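Local coordinates for protein citrate lyase (Yersinia pestis, PDB 3QLL) that is a putative citrate lyase beta subunit, similar to CitE, that probably binds magnesium and may act as a lyase, at residues Phe50-Arg55 against Glu75-Gln80; Gln85-Ala90 against Ile117-Ala122. One frame throughout, in Å; residues are numbered along the deposited sequence.

Overall arrangement
The two contacts sit on the same side of an eight-stranded parallel barrel, their centres about 12 Å apart, and follow one another along the chain. Contact 1 sets the end of strand 47-52 against the loop that leads from strand 69-73 into helix 83-91; contact 2 pairs that same helix with helix 114-125, on the outer layer. They meet at Ala-86, whose O lies 3.3 Å from Ala-53 CB and whose CB lies 3.7 Å from Val-78 CG1. The strand end and the loop thus pack against the outer helix at this one alanine. Arg-107, predicted to bind substrate, is near both, so the pair probably borders the active-site end.

Contact 1 (Phe50-Arg55 against Glu75-Gln80); sequences FTPATR and EDSVSQ
Pro-52 and Ser-77 make the closest approach here, with Pro-52 CB 3.3 Å from Ser-77 OG. The hydroxyl oxygen also comes to 3.5 Å from Pro-52 CA, and behind it Ser-77 CB stands 3.8 Å from Pro-52 CB, so the serine side chain lies against the CA-CB side of the proline. A second, looser touch brings one methyl of Val-78, CG2, to 4.3 Å from the backbone N of Ala-53. No hydrogen bond links the two segments. Ser-77 OG is instead hydrogen-bonded to Asp-73 OD2, at the end of strand 69-73; a chi1 of 61° turns the oxygen to where it meets both the proline and this carboxylate. One shell further out, a type I turn from Glu-75 to Val-78, closed by a 2.8 Å hydrogen bond from Val-78 N to Glu-75 O, presents Ser-77 to the proline; Lys-83 NZ binds the carbonyls of Glu-75 and Val-78 and braces the loop. Ser-77 lies about 5 Å, side chain to side chain, from Arg-107, predicted to bind substrate. The contact lies at the C-terminal ends of adjacent parallel strands 47-52 and 69-73, where the loop after the second meets the end of the first beside helix 83-91.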
# COMPACT_ATOMS: atom_id res chain seq x y z
N PHE A 50 -5.70 16.41 -22.82
CA PHE A 50 -4.38 16.65 -23.41
C PHE A 50 -4.55 16.87 -24.91
O PHE A 50 -5.11 16.03 -25.59
CB PHE A 50 -3.43 15.46 -23.18
CG PHE A 50 -2.91 15.33 -21.79
CD1 PHE A 50 -1.88 16.15 -21.34
CD2 PHE A 50 -3.42 14.35 -20.93
CE1 PHE A 50 -1.39 16.02 -20.05
CE2 PHE A 50 -2.92 14.21 -19.63
CZ PHE A 50 -1.90 15.05 -19.20
N THR A 51 -4.09 18.01 -25.40
CA THR A 51 -3.94 18.16 -26.84
C THR A 51 -2.55 18.72 -27.18
O THR A 51 -2.09 19.71 -26.60
CB THR A 51 -5.04 19.10 -27.43
OG1 THR A 51 -5.10 20.33 -26.69
CG2 THR A 51 -6.39 18.43 -27.34
N PRO A 52 -1.88 18.07 -28.14
CA PRO A 52 -0.53 18.45 -28.58
C PRO A 52 -0.56 19.85 -29.14
O PRO A 52 -1.57 20.24 -29.73
CB PRO A 52 -0.20 17.43 -29.66
CG PRO A 52 -1.53 16.89 -30.11
CD PRO A 52 -2.39 16.91 -28.88
N ALA A 53 0.52 20.60 -28.96
CA ALA A 53 0.52 21.97 -29.42
C ALA A 53 0.32 21.94 -30.92
O ALA A 53 -0.42 22.76 -31.45
CB ALA A 53 1.81 22.68 -29.04
N THR A 54 0.91 20.96 -31.59
CA THR A 54 0.73 20.77 -33.04
C THR A 54 -0.75 20.45 -33.39
O THR A 54 -1.36 19.61 -32.73
CB THR A 54 1.63 19.60 -33.53
OG1 THR A 54 1.68 18.57 -32.53
CG2 THR A 54 3.04 20.10 -33.78
N ARG A 55 -1.25 21.09 -34.47
CA ARG A 55 -2.66 21.09 -34.93
C ARG A 55 -3.03 22.45 -35.51
O ARG A 55 -4.18 22.68 -35.92
CB ARG A 55 -3.65 20.76 -33.80
N GLU A 75 4.95 17.75 -24.42
CA GLU A 75 5.79 16.60 -24.11
C GLU A 75 5.56 15.42 -25.06
O GLU A 75 5.89 15.50 -26.23
CB GLU A 75 5.61 16.12 -22.67
CG GLU A 75 6.78 15.26 -22.22
CD GLU A 75 6.49 14.59 -20.91
OE1 GLU A 75 5.33 14.70 -20.48
OE2 GLU A 75 7.42 13.99 -20.29
N ASP A 76 4.96 14.34 -24.54
CA ASP A 76 5.05 13.01 -25.17
C ASP A 76 4.28 12.90 -26.47
O ASP A 76 4.57 12.04 -27.29
CB ASP A 76 4.65 11.89 -24.19
CG ASP A 76 5.84 11.37 -23.36
OD1 ASP A 76 7.00 11.55 -23.81
OD2 ASP A 76 5.62 10.80 -22.27
N SER A 77 3.34 13.80 -26.68
CA SER A 77 2.61 13.84 -27.94
C SER A 77 3.40 14.59 -29.02
O SER A 77 3.22 14.36 -30.21
CB SER A 77 1.24 14.48 -27.72
OG SER A 77 1.36 15.81 -27.25
N VAL A 78 4.30 15.47 -28.59
CA VAL A 78 5.15 16.24 -29.49
C VAL A 78 6.48 15.52 -29.72
O VAL A 78 7.16 15.16 -28.77
CB VAL A 78 5.42 17.65 -28.94
CG1 VAL A 78 6.23 18.45 -29.94
CG2 VAL A 78 4.13 18.36 -28.64
N SER A 79 6.84 15.33 -30.98
CA SER A 79 8.14 14.74 -31.33
C SER A 79 9.27 15.65 -30.87
O SER A 79 9.05 16.84 -30.66
CB SER A 79 8.25 14.53 -32.83
OG SER A 79 8.56 15.76 -33.45
N GLN A 80 10.48 15.12 -30.79
CA GLN A 80 11.61 15.91 -30.36
C GLN A 80 11.95 17.00 -31.38
O GLN A 80 12.40 18.11 -31.03
CB GLN A 80 12.84 15.03 -30.11
CG GLN A 80 13.96 15.75 -29.36
CD GLN A 80 13.73 15.76 -27.85
OE1 GLN A 80 12.67 15.37 -27.35
NE2 GLN A 80 14.73 16.25 -27.12

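Contact 2 (Gln85-Ala90 against Ile117-Ala122); sequences QARQKA and IEDIHA
Arg-87 reaches from helix 85-90 to two consecutive acids of helix 117-122, Glu-118 and Asp-119, in a salt-bridge network that is the tight part of the contact. NE of Arg-87 points nearly straight at Asp-119 OD1 (N-H...O 164°), though the modelled length is doubtfully short. Arg-87 NH2 adds a weak, bent bond to the same oxygen, and the guanidinium and the Asp-119 carboxylate are turned 47° apart. With CG anti to the backbone N (chi1 -172°), the arginine runs out toward the other helix, then bends at chi3 to bring its guanidinium to the acids. Asp-119 OD2 is held by Asn-109. Glu-118 CB lies over the guanidinium face, 3.5 Å from Arg-87 CZ, while Glu-118 OE1 makes a salt bridge of 3.1 Å to Arg-87 NH2. Glu-84 pairs with Arg-87 NH1, so three carboxylates surround one guanidinium. Looser is the aliphatic touch of Arg-87 CD on Ala-122 CB, at 4.0 Å; toward solvent, Glu-118 is partly exposed. The helix axes approach to 10.4 Å and run 25° apart. Helices 83-91 and 114-125 follow adjacent parallel strands 69-73 and 104-107, successive beta-alpha units of a TIM barrel.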
# COMPACT_ATOMS: atom_id res chain seq x y z
N GLN A 85 9.00 24.27 -32.53
CA GLN A 85 7.75 24.57 -33.20
C GLN A 85 6.59 24.64 -32.17
O GLN A 85 6.03 25.71 -31.94
CB GLN A 85 7.46 23.50 -34.25
CG GLN A 85 6.26 23.79 -35.13
CD GLN A 85 6.61 24.81 -36.22
OE1 GLN A 85 7.39 24.53 -37.13
NE2 GLN A 85 6.04 26.01 -36.11
N ALA A 86 6.34 23.52 -31.48
CA ALA A 86 5.20 23.36 -30.52
C ALA A 86 5.25 24.41 -29.41
O ALA A 86 4.23 24.92 -28.95
CB ALA A 86 5.22 21.97 -29.92
N ARG A 87 6.46 24.67 -28.96
CA ARG A 87 6.74 25.67 -27.94
C ARG A 87 6.12 27.03 -28.26
O ARG A 87 5.28 27.53 -27.51
CB ARG A 87 8.25 25.81 -27.76
CG ARG A 87 8.72 26.66 -26.61
CD ARG A 87 10.24 26.50 -26.46
NE ARG A 87 10.56 25.14 -26.05
CZ ARG A 87 11.46 24.35 -26.63
NH1 ARG A 87 12.18 24.78 -27.65
NH2 ARG A 87 11.65 23.12 -26.16
N GLN A 88 6.56 27.64 -29.37
CA GLN A 88 6.15 29.02 -29.67
C GLN A 88 4.67 29.30 -30.05
O GLN A 88 4.13 30.35 -29.75
CB GLN A 88 7.06 29.57 -30.74
CG GLN A 88 8.47 29.73 -30.23
CD GLN A 88 9.51 29.77 -31.34
OE1 GLN A 88 9.43 29.02 -32.32
NE2 GLN A 88 10.53 30.60 -31.14
N LYS A 89 4.02 28.36 -30.69
CA LYS A 89 2.56 28.43 -30.79
C LYS A 89 1.84 28.60 -29.46
O LYS A 89 0.94 29.44 -29.31
CB LYS A 89 2.04 27.21 -31.48
CG LYS A 89 2.48 27.20 -32.89
CD LYS A 89 2.00 25.98 -33.60
CE LYS A 89 2.46 26.04 -35.03
NZ LYS A 89 2.06 24.85 -35.85
N ALA A 90 2.19 27.72 -28.53
CA ALA A 90 1.55 27.75 -27.24
C ALA A 90 1.80 29.09 -26.57
O ALA A 90 0.90 29.67 -25.97
CB ALA A 90 2.00 26.57 -26.36
N ILE A 117 13.87 23.06 -19.96
CA ILE A 117 14.58 24.33 -19.70
C ILE A 117 14.19 25.41 -20.71
O ILE A 117 13.79 26.52 -20.34
CB ILE A 117 16.09 24.12 -19.75
CG1 ILE A 117 16.50 23.10 -18.66
CG2 ILE A 117 16.86 25.45 -19.61
CD1 ILE A 117 16.47 23.61 -17.20
N GLU A 118 14.26 25.07 -21.99
CA GLU A 118 13.84 25.98 -23.07
C GLU A 118 12.39 26.44 -22.93
O GLU A 118 12.10 27.63 -23.08
CB GLU A 118 14.05 25.32 -24.41
CG GLU A 118 15.50 25.03 -24.71
CD GLU A 118 15.66 24.15 -25.95
OE1 GLU A 118 14.68 23.46 -26.32
OE2 GLU A 118 16.76 24.13 -26.54
N ASP A 119 11.50 25.49 -22.65
CA ASP A 119 10.09 25.79 -22.45
C ASP A 119 9.94 26.84 -21.33
O ASP A 119 9.16 27.78 -21.43
CB ASP A 119 9.29 24.54 -22.11
CG ASP A 119 9.24 23.54 -23.27
OD1 ASP A 119 9.33 23.98 -24.44
OD2 ASP A 119 9.04 22.33 -23.03
N ILE A 120 10.67 26.63 -20.24
CA ILE A 120 10.62 27.54 -19.11
C ILE A 120 11.21 28.90 -19.48
O ILE A 120 10.68 29.95 -19.12
CB ILE A 120 11.32 26.93 -17.85
CG1 ILE A 120 10.48 25.74 -17.37
CG2 ILE A 120 11.49 27.97 -16.74
CD1 ILE A 120 11.12 24.89 -16.31
N HIS A 121 12.32 28.87 -20.21
CA HIS A 121 12.94 30.10 -20.69
C HIS A 121 11.97 30.91 -21.54
O HIS A 121 11.77 32.10 -21.33
CB HIS A 121 14.18 29.78 -21.51
CG HIS A 121 15.00 30.98 -21.83
ND1 HIS A 121 14.81 32.20 -21.21
CD2 HIS A 121 16.03 31.16 -22.70
CE1 HIS A 121 15.69 33.07 -21.67
NE2 HIS A 121 16.44 32.47 -22.58
N ALA A 122 11.39 30.24 -22.52
CA ALA A 122 10.41 30.89 -23.38
C ALA A 122 9.24 31.47 -22.55
O ALA A 122 8.88 32.63 -22.75
CB ALA A 122 9.90 29.92 -24.43